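Local coordinates for protein AvrRxo1-ORF1 (PDB 4Z8T) that is a type III effector of a rice pathogen with a polynucleotide kinase domain, probably acting as a P-loop phosphotransferase, at residues G72-G77 with D157-R162. Residues are numbered along the deposited sequence; the frame is centred on the assembly and turned at random.
With SO4 (sulfate ion), chain C; SO4 (sulfate ion), chain D; SO4 (sulfate ion), chain E.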
loop_
_atom_site.group_PDB
_atom_site.type_symbol
_atom_site.label_atom_id
_atom_site.label_comp_id
_atom_site.label_asym_id
_atom_site.label_seq_id
_atom_site.Cartn_x
_atom_site.Cartn_y
_atom_site.Cartn_z
ATOM N N GLY A 72 -17.239 8.422 -10.935
ATOM C CA GLY A 72 -16.775 7.748 -9.736
ATOM C C GLY A 72 -17.397 6.389 -9.579
ATOM O O GLY A 72 -18.460 6.115 -10.140
ATOM N N ASN A 73 -16.729 5.549 -8.792
ATOM C CA ASN A 73 -17.185 4.188 -8.568
ATOM C C ASN A 73 -18.490 4.128 -7.769
ATOM O O ASN A 73 -18.941 5.109 -7.183
ATOM C CB ASN A 73 -16.090 3.404 -7.831
ATOM C CG ASN A 73 -16.271 1.905 -7.928
ATOM O OD1 ASN A 73 -16.860 1.393 -8.889
ATOM N ND2 ASN A 73 -15.750 1.182 -6.926
ATOM N N THR A 74 -19.071 2.943 -7.757
ATOM C CA THR A 74 -20.303 2.668 -7.030
ATOM C C THR A 74 -20.215 3.057 -5.549
ATOM O O THR A 74 -19.240 2.732 -4.869
ATOM C CB THR A 74 -20.602 1.169 -7.153
ATOM O OG1 THR A 74 -20.627 0.812 -8.544
ATOM C CG2 THR A 74 -21.939 0.821 -6.532
ATOM N N ALA A 75 -21.251 3.736 -5.056
ATOM C CA ALA A 75 -21.400 4.007 -3.623
ATOM C C ALA A 75 -20.200 4.704 -3.010
ATOM O O ALA A 75 -19.750 4.349 -1.912
ATOM C CB ALA A 75 -21.745 2.716 -2.853
ATOM N N THR A 76 -19.706 5.719 -3.711
ATOM C CA THR A 76 -18.580 6.510 -3.229
ATOM C C THR A 76 -19.011 7.832 -2.604
ATOM O O THR A 76 -18.171 8.595 -2.130
ATOM C CB THR A 76 -17.584 6.811 -4.366
ATOM O OG1 THR A 76 -18.295 7.324 -5.502
ATOM C CG2 THR A 76 -16.835 5.545 -4.772
ATOM N N GLY A 77 -20.302 8.126 -2.637
ATOM C CA GLY A 77 -20.803 9.385 -2.102
ATOM C C GLY A 77 -21.095 10.428 -3.158
ATOM O O GLY A 77 -21.111 11.623 -2.869
ATOM N N ASP A 157 -24.650 10.601 -15.050
ATOM C CA ASP A 157 -24.430 10.006 -13.760
ATOM C C ASP A 157 -24.059 8.542 -13.998
ATOM O O ASP A 157 -24.917 7.667 -13.946
ATOM C CB ASP A 157 -25.756 10.093 -13.002
ATOM C CG ASP A 157 -25.657 9.594 -11.597
ATOM O OD1 ASP A 157 -24.523 9.401 -11.105
ATOM O OD2 ASP A 157 -26.726 9.409 -10.979
ATOM N N LYS A 158 -22.785 8.294 -14.295
ATOM C CA LYS A 158 -22.287 6.974 -14.652
ATOM C C LYS A 158 -20.905 6.866 -14.052
ATOM O O LYS A 158 -20.322 7.877 -13.643
ATOM C CB LYS A 158 -22.164 6.826 -16.172
ATOM C CG LYS A 158 -23.474 6.859 -16.940
ATOM C CD LYS A 158 -23.183 6.648 -18.417
ATOM C CE LYS A 158 -24.435 6.756 -19.255
ATOM N NZ LYS A 158 -24.190 6.189 -20.608
ATOM N N ARG A 159 -20.365 5.654 -14.010
ATOM C CA ARG A 159 -19.024 5.483 -13.461
ATOM C C ARG A 159 -17.986 6.282 -14.239
ATOM O O ARG A 159 -17.082 6.881 -13.640
ATOM C CB ARG A 159 -18.633 4.009 -13.419
ATOM C CG ARG A 159 -17.298 3.766 -12.698
ATOM C CD ARG A 159 -16.938 2.288 -12.552
ATOM N NE ARG A 159 -17.879 1.591 -11.680
ATOM C CZ ARG A 159 -18.904 0.864 -12.107
ATOM N NH1 ARG A 159 -19.130 0.738 -13.405
ATOM N NH2 ARG A 159 -19.719 0.281 -11.234
ATOM N N LEU A 160 -18.124 6.277 -15.573
ATOM C CA LEU A 160 -17.245 7.021 -16.486
ATOM C C LEU A 160 -15.779 6.687 -16.247
ATOM O O LEU A 160 -14.925 7.578 -16.252
ATOM C CB LEU A 160 -17.475 8.535 -16.377
ATOM C CG LEU A 160 -18.902 9.019 -16.656
ATOM C CD1 LEU A 160 -19.060 10.486 -16.304
ATOM C CD2 LEU A 160 -19.286 8.764 -18.116
ATOM N N SER A 161 -15.480 5.408 -16.050
ATOM C CA SER A 161 -14.131 5.043 -15.643
ATOM C C SER A 161 -13.135 5.179 -16.796
ATOM O O SER A 161 -12.094 5.825 -16.641
ATOM C CB SER A 161 -14.085 3.657 -14.979
ATOM O OG SER A 161 -14.537 2.610 -15.820
ATOM N N ARG A 162 -13.486 4.639 -17.963
ATOM C CA ARG A 162 -12.479 4.403 -18.998
ATOM C C ARG A 162 -12.294 5.500 -20.036
ATOM O O ARG A 162 -13.180 6.331 -20.251
ATOM C CB ARG A 162 -12.735 3.062 -19.673
ATOM C CG ARG A 162 -12.827 1.942 -18.662
ATOM C CD ARG A 162 -12.658 0.585 -19.290
ATOM N NE ARG A 162 -13.023 -0.446 -18.330
ATOM C CZ ARG A 162 -12.171 -1.022 -17.492
ATOM N NH1 ARG A 162 -12.608 -1.946 -16.647
ATOM N NH2 ARG A 162 -10.890 -0.678 -17.501
HETATM S S SO4 C . -17.707 1.725 -16.705
HETATM O O1 SO4 C . -17.185 3.042 -16.360
HETATM O O2 SO4 C . -17.327 0.736 -15.701
HETATM O O3 SO4 C . -17.176 1.305 -18.005
HETATM O O4 SO4 C . -19.164 1.785 -16.795
HETATM S S SO4 D . -24.090 7.856 -3.042
HETATM O O1 SO4 D . -22.992 7.018 -2.595
HETATM O O2 SO4 D . -24.190 9.078 -2.241
HETATM O O3 SO4 D . -25.314 7.072 -2.875
HETATM O O4 SO4 D . -23.929 8.193 -4.450
HETATM S S SO4 E . -23.872 4.491 -8.053
HETATM O O1 SO4 E . -24.979 5.285 -7.516
HETATM O O2 SO4 E . -22.639 4.993 -7.453
HETATM O O3 SO4 E . -23.831 4.709 -9.501
HETATM O O4 SO4 E . -24.083 3.066 -7.817
#
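G72 and G77 in the loop after strand 66-71, with K78 and T79 opening helix 78-85, fit a P-loop (Walker A) pattern; this loop meets R159 in the loop after strand 154-157, the neighbouring parallel strand. One backbone hydrogen bond joins the loops: G72 N donates to R159 O (3.1 Å), and R159 CA makes a CH···O contact back to G72 O (3.4 Å). The R159 side chain then runs beside N73, bending at chi3 (-66°) to turn its guanidinium edge to three acceptors. R159 NE gives N73 OD1 a fairly straight bond (3.0 Å, 158° at the hydrogen) lying in the carbonyl plane, although the amide and guanidinium planes are 56° apart. R159 NH2 reaches T74 OG1 (2.9 Å), which is tilted from the guanidinium plane, and also binds S98 O of the AvrRxo1-ORF2 chain. These three protein acceptors restrict the guanidinium's rotation. R159 NH1 holds O2 of the chain C sulfate (2.9 Å), probably from the crystallisation liquor, whose O1 accepts S161 N and OG. Farther along the P-loop, A75 N and G77 N donate to the chain E and chain D sulfates. Such anion-binding amides between strand and helix characterise a P-loop, consistent with a zeta-toxin-like kinase fold.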